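Local coordinates for protein putative thioesterase yhdA (Lactococcus lactis subsp. lactis, PDB 3GEK) that probably acts as a hot-dog-fold thioesterase of the PaaI family, perhaps hydrolysing 1,4-dihydroxy-2-naphthoyl-CoA, though its function has not been established, at residues S32-S37 against L53-I58; A63-G68 against Y72-Q77; E110-D115 against I121-V126. The protein carries 7 engineered substitutions. All coordinates share one frame; numbering follows the deposited sequence.

Contact 1 of 3, residues S32-S37 against L53-I58; sequences SKMILS and LALAEI
Met-34, modelled as selenomethionine, and Leu-55 both swing their first side-chain carbon anti to the backbone N (chi1 178° and 167°), and the two chains meet between strand and helix. The Met-34 chain is extended as far as SE, then turned by chi3 (75°), which brings the methyl CE within 3.9 Å of CD2 of Leu-55. The selenium itself lies against the base of the leucine, with SE of Met-34 4.0 Å from CB of Leu-55. The forked end of Leu-55 reaches back toward the strand: its CD2 stands 3.9 Å from CB of Met-34, and CD1 only slightly farther from that same carbon. The leucine is therefore met by the root and the end of one bent chain, and the two side chains cross at a slant. Beside them, Ser-32 offers OG at 4.3 Å from CD1 of Leu-55, a loose approach without a hydrogen bond; that hydroxyl is instead bonded to the carbonyl of Ala-95 on the adjoining strand. No polar bond joins the two segments, and all three touching residues are buried. Ile-9 and Val-93 add to the apolar surroundings of Met-34, while Ala-95 and Ile-9 touch Leu-55. Such packing of one long helix against the concave face of a curved antiparallel sheet is characteristic of the hot-dog fold.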
loop_
_atom_site.group_PDB
_atom_site.type_symbol
_atom_site.label_atom_id
_atom_site.label_comp_id
_atom_site.label_asym_id
_atom_site.label_seq_id
_atom_site.Cartn_x
_atom_site.Cartn_y
_atom_site.Cartn_z
ATOM N N SER A 32 5.673 -18.609 -11.734
ATOM C CA SER A 32 6.315 -18.125 -12.954
ATOM C C SER A 32 7.767 -17.754 -12.700
ATOM O O SER A 32 8.210 -17.663 -11.557
ATOM C CB SER A 32 5.574 -16.919 -13.542
ATOM O OG SER A 32 5.715 -15.778 -12.717
ATOM N N LYS A 33 8.501 -17.548 -13.785
ATOM C CA LYS A 33 9.871 -17.076 -13.720
ATOM C C LYS A 33 10.003 -15.894 -14.666
ATOM O O LYS A 33 9.248 -15.779 -15.638
ATOM C CB LYS A 33 10.856 -18.183 -14.114
ATOM C CG LYS A 33 10.823 -19.405 -13.210
ATOM C CD LYS A 33 11.996 -20.333 -13.462
ATOM C CE LYS A 33 11.871 -21.622 -12.650
ATOM N NZ LYS A 33 10.755 -22.487 -13.138
HETATM N N MSE A 34 10.944 -15.010 -14.366
HETATM C CA MSE A 34 11.316 -13.957 -15.296
HETATM C C MSE A 34 12.817 -14.006 -15.545
HETATM O O MSE A 34 13.610 -13.823 -14.622
HETATM C CB MSE A 34 10.894 -12.583 -14.774
HETATM C CG MSE A 34 11.300 -11.437 -15.692
HETATM SE SE MSE A 34 10.465 -9.760 -15.185
HETATM C CE MSE A 34 11.552 -9.360 -13.601
ATOM N N ILE A 35 13.189 -14.255 -16.784
ATOM C CA ILE A 35 14.592 -14.365 -17.174
ATOM C C ILE A 35 15.183 -12.982 -17.445
ATOM O O ILE A 35 14.708 -12.257 -18.317
ATOM C CB ILE A 35 14.769 -15.257 -18.417
ATOM C CG1 ILE A 35 13.949 -16.547 -18.271
ATOM C CG2 ILE A 35 16.255 -15.542 -18.667
ATOM C CD1 ILE A 35 13.853 -17.366 -19.554
ATOM N N LEU A 36 16.235 -12.644 -16.705
ATOM C CA LEU A 36 16.789 -11.286 -16.709
ATOM C C LEU A 36 17.871 -11.049 -17.757
ATOM O O LEU A 36 18.710 -11.914 -18.021
ATOM C CB LEU A 36 17.308 -10.905 -15.309
ATOM C CG LEU A 36 16.329 -11.102 -14.137
ATOM C CD1 LEU A 36 17.002 -10.846 -12.797
ATOM C CD2 LEU A 36 15.106 -10.224 -14.291
ATOM N N SER A 37 17.815 -9.862 -18.356
ATOM C CA SER A 37 18.886 -9.304 -19.184
ATOM C C SER A 37 19.060 -7.843 -18.784
ATOM O O SER A 37 18.490 -7.407 -17.781
ATOM C CB SER A 37 18.527 -9.393 -20.667
ATOM O OG SER A 37 17.469 -8.503 -20.984
ATOM N N LEU A 53 7.572 -4.893 -10.384
ATOM C CA LEU A 53 6.204 -4.384 -10.287
ATOM C C LEU A 53 5.371 -4.839 -11.471
ATOM O O LEU A 53 4.264 -5.349 -11.294
ATOM C CB LEU A 53 6.197 -2.857 -10.242
ATOM C CG LEU A 53 6.239 -2.092 -8.924
ATOM C CD1 LEU A 53 6.976 -2.847 -7.824
ATOM C CD2 LEU A 53 6.886 -0.725 -9.193
ATOM N N ALA A 54 5.914 -4.645 -12.673
ATOM C CA ALA A 54 5.249 -5.039 -13.900
ATOM C C ALA A 54 5.031 -6.553 -13.956
ATOM O O ALA A 54 3.967 -7.009 -14.374
ATOM C CB ALA A 54 6.037 -4.565 -15.103
ATOM N N LEU A 55 6.029 -7.323 -13.524
ATOM C CA LEU A 55 5.914 -8.782 -13.457
ATOM C C LEU A 55 4.738 -9.196 -12.569
ATOM O O LEU A 55 3.976 -10.102 -12.918
ATOM C CB LEU A 55 7.219 -9.405 -12.934
ATOM C CG LEU A 55 7.262 -10.874 -12.492
ATOM C CD1 LEU A 55 6.980 -11.809 -13.641
ATOM C CD2 LEU A 55 8.606 -11.227 -11.859
ATOM N N ALA A 56 4.604 -8.533 -11.422
ATOM C CA ALA A 56 3.542 -8.842 -10.465
ATOM C C ALA A 56 2.163 -8.529 -11.014
ATOM O O ALA A 56 1.258 -9.349 -10.901
ATOM C CB ALA A 56 3.759 -8.098 -9.176
ATOM N N GLU A 57 2.002 -7.340 -11.593
ATOM C CA GLU A 57 0.711 -6.917 -12.142
ATOM C C GLU A 57 0.296 -7.792 -13.331
ATOM O O GLU A 57 -0.879 -8.155 -13.463
ATOM C CB GLU A 57 0.720 -5.420 -12.505
ATOM C CG GLU A 57 -0.679 -4.855 -12.808
ATOM C CD GLU A 57 -0.761 -3.330 -12.838
ATOM O OE1 GLU A 57 -0.099 -2.671 -12.014
ATOM O OE2 GLU A 57 -1.533 -2.789 -13.676
ATOM N N ILE A 58 1.270 -8.155 -14.168
ATOM C CA ILE A 58 1.013 -8.951 -15.372
ATOM C C ILE A 58 0.661 -10.413 -15.065
ATOM O O ILE A 58 -0.285 -10.951 -15.648
ATOM C CB ILE A 58 2.182 -8.856 -16.395
ATOM C CG1 ILE A 58 2.250 -7.438 -16.976
ATOM C CG2 ILE A 58 2.018 -9.880 -17.530
ATOM C CD1 ILE A 58 3.546 -7.117 -17.695
#

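Contact 2 of 3, residues A63-G68 against Y72-Q77; sequences ASNAIG and YFAFGQ. Engineered in segment 72-77: Phe-75 (natural residue Leu).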
loop_
_atom_site.group_PDB
_atom_site.type_symbol
_atom_site.label_atom_id
_atom_site.label_comp_id
_atom_site.label_asym_id
_atom_site.label_seq_id
_atom_site.Cartn_x
_atom_site.Cartn_y
_atom_site.Cartn_z
ATOM N N ALA A 63 -3.215 -14.871 -14.155
ATOM C CA ALA A 63 -3.784 -15.831 -13.205
ATOM C C ALA A 63 -5.281 -15.619 -12.993
ATOM O O ALA A 63 -6.053 -16.579 -13.037
ATOM C CB ALA A 63 -3.040 -15.764 -11.870
ATOM N N SER A 64 -5.679 -14.366 -12.771
ATOM C CA SER A 64 -7.088 -14.007 -12.602
ATOM C C SER A 64 -7.925 -14.389 -13.823
ATOM O O SER A 64 -8.993 -14.983 -13.678
ATOM C CB SER A 64 -7.241 -12.515 -12.306
ATOM O OG SER A 64 -6.945 -12.217 -10.952
ATOM N N ASN A 65 -7.428 -14.055 -15.016
ATOM C CA ASN A 65 -8.102 -14.395 -16.273
ATOM C C ASN A 65 -8.257 -15.900 -16.489
ATOM O O ASN A 65 -9.310 -16.362 -16.932
ATOM C CB ASN A 65 -7.384 -13.756 -17.467
ATOM C CG ASN A 65 -7.649 -12.265 -17.580
ATOM O OD1 ASN A 65 -8.557 -11.730 -16.945
ATOM N ND2 ASN A 65 -6.856 -11.587 -18.401
ATOM N N ALA A 66 -7.209 -16.653 -16.158
ATOM C CA ALA A 66 -7.235 -18.115 -16.223
ATOM C C ALA A 66 -8.275 -18.742 -15.282
ATOM O O ALA A 66 -8.955 -19.694 -15.658
ATOM C CB ALA A 66 -5.858 -18.670 -15.940
ATOM N N ILE A 67 -8.391 -18.202 -14.068
ATOM C CA ILE A 67 -9.388 -18.647 -13.085
ATOM C C ILE A 67 -10.819 -18.383 -13.573
ATOM O O ILE A 67 -11.689 -19.249 -13.464
ATOM C CB ILE A 67 -9.168 -17.968 -11.703
ATOM C CG1 ILE A 67 -7.866 -18.460 -11.060
ATOM C CG2 ILE A 67 -10.359 -18.210 -10.764
ATOM C CD1 ILE A 67 -7.424 -17.646 -9.858
ATOM N N GLY A 68 -11.049 -17.186 -14.107
ATOM C CA GLY A 68 -12.362 -16.794 -14.609
ATOM C C GLY A 68 -12.763 -17.494 -15.891
ATOM O O GLY A 68 -13.884 -17.985 -16.002
ATOM N N TYR A 72 -15.049 -13.396 -16.831
ATOM C CA TYR A 72 -14.618 -12.016 -16.634
ATOM C C TYR A 72 -13.201 -11.771 -17.152
ATOM O O TYR A 72 -12.455 -12.715 -17.424
ATOM C CB TYR A 72 -14.720 -11.622 -15.153
ATOM C CG TYR A 72 -14.118 -12.623 -14.187
ATOM C CD1 TYR A 72 -12.740 -12.682 -13.976
ATOM C CD2 TYR A 72 -14.932 -13.506 -13.473
ATOM C CE1 TYR A 72 -12.186 -13.597 -13.087
ATOM C CE2 TYR A 72 -14.389 -14.425 -12.582
ATOM C CZ TYR A 72 -13.016 -14.462 -12.391
ATOM O OH TYR A 72 -12.473 -15.373 -11.513
ATOM N N PHE A 73 -12.852 -10.494 -17.302
ATOM C CA PHE A 73 -11.472 -10.081 -17.554
ATOM C C PHE A 73 -10.962 -9.209 -16.409
ATOM O O PHE A 73 -11.706 -8.401 -15.848
ATOM C CB PHE A 73 -11.337 -9.358 -18.897
ATOM C CG PHE A 73 -11.167 -10.287 -20.071
ATOM C CD1 PHE A 73 -9.895 -10.579 -20.564
ATOM C CD2 PHE A 73 -12.274 -10.873 -20.685
ATOM C CE1 PHE A 73 -9.729 -11.443 -21.653
ATOM C CE2 PHE A 73 -12.120 -11.736 -21.773
ATOM C CZ PHE A 73 -10.843 -12.020 -22.257
ATOM N N ALA A 74 -9.687 -9.382 -16.075
ATOM C CA ALA A 74 -9.093 -8.735 -14.916
ATOM C C ALA A 74 -8.265 -7.512 -15.293
ATOM O O ALA A 74 -7.493 -7.540 -16.253
ATOM C CB ALA A 74 -8.248 -9.727 -14.147
ATOM N N PHE A 75 -8.431 -6.447 -14.516
ATOM C CA PHE A 75 -7.748 -5.182 -14.747
ATOM C C PHE A 75 -7.098 -4.728 -13.444
ATOM O O PHE A 75 -7.750 -4.695 -12.401
ATOM C CB PHE A 75 -8.762 -4.141 -15.241
ATOM C CG PHE A 75 -8.156 -2.811 -15.624
ATOM C CD1 PHE A 75 -7.699 -2.585 -16.924
ATOM C CD2 PHE A 75 -8.076 -1.769 -14.692
ATOM C CE1 PHE A 75 -7.152 -1.347 -17.289
ATOM C CE2 PHE A 75 -7.529 -0.525 -15.044
ATOM C CZ PHE A 75 -7.068 -0.316 -16.344
ATOM N N GLY A 76 -5.817 -4.380 -13.508
ATOM C CA GLY A 76 -5.089 -3.881 -12.342
ATOM C C GLY A 76 -5.736 -2.641 -11.753
ATOM O O GLY A 76 -5.873 -1.623 -12.427
ATOM N N GLN A 77 -6.148 -2.742 -10.494
ATOM C CA GLN A 77 -6.778 -1.638 -9.777
ATOM C C GLN A 77 -5.813 -1.042 -8.749
ATOM O O GLN A 77 -5.744 0.178 -8.575
ATOM C CB GLN A 77 -8.057 -2.135 -9.090
ATOM C CG GLN A 77 -8.735 -1.142 -8.157
ATOM C CD GLN A 77 -10.064 -1.654 -7.625
ATOM O OE1 GLN A 77 -10.985 -1.942 -8.391
ATOM N NE2 GLN A 77 -10.174 -1.756 -6.304
HETATM O O HOH W 1 -11.310 -14.807 -18.354
#
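One direct hydrogen bond joins the end of the helix to the start of the strand: Ala-74 N donates to Asn-65 OD1 at 2.7 Å, lying in the carbonyl plane of the amide with a C=O...donor angle of 147°. Asn-65 reaches it because CG is anti to its own carbonyl carbon (chi1 -75°). A water adds a second polar link, donating to the main-chain oxygens of both Asn-65 and Tyr-72.

The aromatic contact is a CH-pi interaction. CA of Gly-68 sits over one face of the Tyr-72 ring, 3.7 Å from its centroid and displaced toward the rim. A side chain on Gly-68 would run into the ring. Tyr-72 OH also comes within 3.6 Å of CG2 of Ile-67, and the ring of His-107 meets that of Tyr-72 at a steep angle.

Apolar packing is close where CB of Ser-64 lies 3.5 Å from CB of Ala-74. The hydroxyl of Ser-64 is engaged by His-107, Trp-109 and Asn-128. Helix 63-68 and strand 73-77 run nearly antiparallel, at 159°, as the chain turns back after the long helix into the sheet, a helix-to-strand connection of the hot-dog fold.

Contact 3 of 3, residues E110-D115 against I121-V126; sequences EIKITD and ISQITV
Ile-111 and Ile-124 form a hydrogen-bonded antiparallel pair, with Ile-111 N to Ile-124 O at 2.7 Å and Ile-124 N to Ile-111 O at 2.8 Å. Ile-113 and Ser-122 repeat the pattern, but Ile-113 O also accepts from Ile-121 N at 2.7 Å, so one carbonyl is gripped by two successive amides in a classic beta bulge. On the face bearing the isoleucines, CD1 of Ile-113 presses tightly on CD1 of Ile-124 at 3.4 Å, and CD1 of Ile-111 touches CG2 of Val-126.

The other face is polar. Gln-123, bent at chi2 (96°), lies alongside Lys-112 and brings OE1 to 3.3 Å from CG of Lys-112. Lys-112 in turn bridges along its own strand, its NZ meeting OE2 of Glu-110 at 2.8 Å from above the carboxylate plane. OE1 of Glu-110 bonds to Gln-123 and Lys-112 of the fourth subunit, so these groups belong to a subunit interface. With an alanine here in every copy, Glu-110 would probably lose its lysine partners on both OE2 and OE1, and the OE1 flank of the Gln-123 amide its cover.

Farther out, His-83 holds the hydroxyl of Ser-122, and Asn-117 and Thr-119 in the hairpin turn bond to Asp-115. Strands 92-102 and 73-83 flank the hairpin in the sheet, while helix 49-68 packs on its isoleucine face through Ser-52, Ala-56 and Ala-60.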
loop_
_atom_site.group_PDB
_atom_site.type_symbol
_atom_site.label_atom_id
_atom_site.label_comp_id
_atom_site.label_asym_id
_atom_site.label_seq_id
_atom_site.Cartn_x
_atom_site.Cartn_y
_atom_site.Cartn_z
ATOM N N GLU A 110 -1.528 -12.197 -3.178
ATOM C CA GLU A 110 -0.304 -12.012 -2.417
ATOM C C GLU A 110 0.833 -12.646 -3.216
ATOM O O GLU A 110 0.835 -13.861 -3.457
ATOM C CB GLU A 110 -0.440 -12.672 -1.050
ATOM C CG GLU A 110 0.824 -12.710 -0.204
ATOM C CD GLU A 110 0.690 -13.695 0.942
ATOM O OE1 GLU A 110 -0.011 -13.375 1.930
ATOM O OE2 GLU A 110 1.275 -14.802 0.847
ATOM N N ILE A 111 1.791 -11.817 -3.626
ATOM C CA ILE A 111 2.837 -12.241 -4.553
ATOM C C ILE A 111 4.238 -12.055 -3.971
ATOM O O ILE A 111 4.618 -10.960 -3.560
ATOM C CB ILE A 111 2.708 -11.509 -5.918
ATOM C CG1 ILE A 111 1.367 -11.848 -6.575
ATOM C CG2 ILE A 111 3.877 -11.858 -6.855
ATOM C CD1 ILE A 111 0.871 -10.822 -7.590
ATOM N N LYS A 112 5.002 -13.138 -3.944
ATOM C CA LYS A 112 6.377 -13.083 -3.483
ATOM C C LYS A 112 7.337 -13.200 -4.663
ATOM O O LYS A 112 7.260 -14.141 -5.450
ATOM C CB LYS A 112 6.641 -14.174 -2.437
ATOM C CG LYS A 112 5.840 -13.985 -1.148
ATOM C CD LYS A 112 6.307 -14.929 -0.049
ATOM C CE LYS A 112 5.303 -14.995 1.099
ATOM N NZ LYS A 112 3.995 -15.596 0.669
ATOM N N ILE A 113 8.222 -12.218 -4.791
ATOM C CA ILE A 113 9.275 -12.269 -5.794
ATOM C C ILE A 113 10.572 -12.676 -5.122
ATOM O O ILE A 113 11.033 -12.040 -4.173
ATOM C CB ILE A 113 9.398 -10.944 -6.574
ATOM C CG1 ILE A 113 8.096 -10.712 -7.367
ATOM C CG2 ILE A 113 10.629 -10.960 -7.508
ATOM C CD1 ILE A 113 7.901 -9.320 -7.822
ATOM N N THR A 114 11.149 -13.752 -5.638
ATOM C CA THR A 114 12.207 -14.467 -4.970
ATOM C C THR A 114 13.337 -14.724 -5.975
ATOM O O THR A 114 13.085 -14.853 -7.172
ATOM C CB THR A 114 11.617 -15.779 -4.387
ATOM O OG1 THR A 114 12.032 -15.957 -3.030
ATOM C CG2 THR A 114 11.977 -16.987 -5.214
ATOM N N ASP A 115 14.583 -14.772 -5.508
ATOM C CA ASP A 115 15.679 -15.096 -6.416
ATOM C C ASP A 115 15.845 -16.614 -6.556
ATOM O O ASP A 115 15.079 -17.381 -5.974
ATOM C CB ASP A 115 16.985 -14.369 -6.040
ATOM C CG ASP A 115 17.638 -14.904 -4.768
ATOM O OD1 ASP A 115 17.218 -15.952 -4.228
ATOM O OD2 ASP A 115 18.605 -14.261 -4.312
ATOM N N ILE A 121 12.954 -11.117 -2.517
ATOM C CA ILE A 121 13.454 -9.894 -3.124
ATOM C C ILE A 121 12.419 -8.787 -2.947
ATOM O O ILE A 121 12.748 -7.698 -2.481
ATOM C CB ILE A 121 13.814 -10.116 -4.624
ATOM C CG1 ILE A 121 14.934 -11.160 -4.777
ATOM C CG2 ILE A 121 14.182 -8.811 -5.319
ATOM C CD1 ILE A 121 16.234 -10.851 -4.031
ATOM N N SER A 122 11.171 -9.082 -3.306
ATOM C CA SER A 122 10.067 -8.137 -3.179
ATOM C C SER A 122 8.775 -8.846 -2.790
ATOM O O SER A 122 8.471 -9.924 -3.291
ATOM C CB SER A 122 9.860 -7.368 -4.489
ATOM O OG SER A 122 11.049 -6.696 -4.879
ATOM N N GLN A 123 8.033 -8.236 -1.874
ATOM C CA GLN A 123 6.701 -8.697 -1.496
ATOM C C GLN A 123 5.700 -7.717 -2.103
ATOM O O GLN A 123 5.838 -6.500 -1.951
ATOM C CB GLN A 123 6.572 -8.728 0.026
ATOM C CG GLN A 123 5.153 -8.964 0.544
ATOM C CD GLN A 123 4.863 -10.418 0.872
ATOM O OE1 GLN A 123 5.722 -11.293 0.724
ATOM N NE2 GLN A 123 3.650 -10.680 1.342
ATOM N N ILE A 124 4.705 -8.248 -2.807
ATOM C CA ILE A 124 3.794 -7.423 -3.592
ATOM C C ILE A 124 2.364 -7.928 -3.451
ATOM O O ILE A 124 2.111 -9.141 -3.511
ATOM C CB ILE A 124 4.203 -7.401 -5.092
ATOM C CG1 ILE A 124 5.651 -6.909 -5.247
ATOM C CG2 ILE A 124 3.214 -6.567 -5.924
ATOM C CD1 ILE A 124 6.121 -6.713 -6.674
ATOM N N THR A 125 1.441 -6.994 -3.235
ATOM C CA THR A 125 0.014 -7.297 -3.242
ATOM C C THR A 125 -0.639 -6.598 -4.429
ATOM O O THR A 125 -0.411 -5.406 -4.658
ATOM C CB THR A 125 -0.675 -6.868 -1.923
ATOM O OG1 THR A 125 -0.080 -7.576 -0.830
ATOM C CG2 THR A 125 -2.165 -7.205 -1.955
ATOM N N VAL A 126 -1.424 -7.353 -5.190
ATOM C CA VAL A 126 -2.141 -6.811 -6.340
ATOM C C VAL A 126 -3.640 -7.017 -6.172
ATOM O O VAL A 126 -4.097 -8.139 -5.907
ATOM C CB VAL A 126 -1.690 -7.480 -7.678
ATOM C CG1 VAL A 126 -2.485 -6.926 -8.846
ATOM C CG2 VAL A 126 -0.196 -7.288 -7.912
#

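In the fold
Contacts 1 and 2 use different turns of helix 49-68, with centres about 17 Å apart, whereas contact 3 supplies sheet beneath that helix. Contact 1 is buried and joined by van der Waals contact with no hydrogen bond; contact 2, partly exposed at the helix's C-terminal end, relies on an amide, a water and a ring. Contact 3 is also buried, but main-chain bonds hold it together. It meets contact 1 directly: Ala-56 packs against Ile-124, Ile-111 and Val-126, so the two share a packed boundary between helix and sheet. Contacts 2 and 3 do not touch, yet strands 73-83 and 120-131 are sheet neighbours. Contacts 1 and 2 adjoin the second subunit, contact 2 also the third, and contact 3 the fourth.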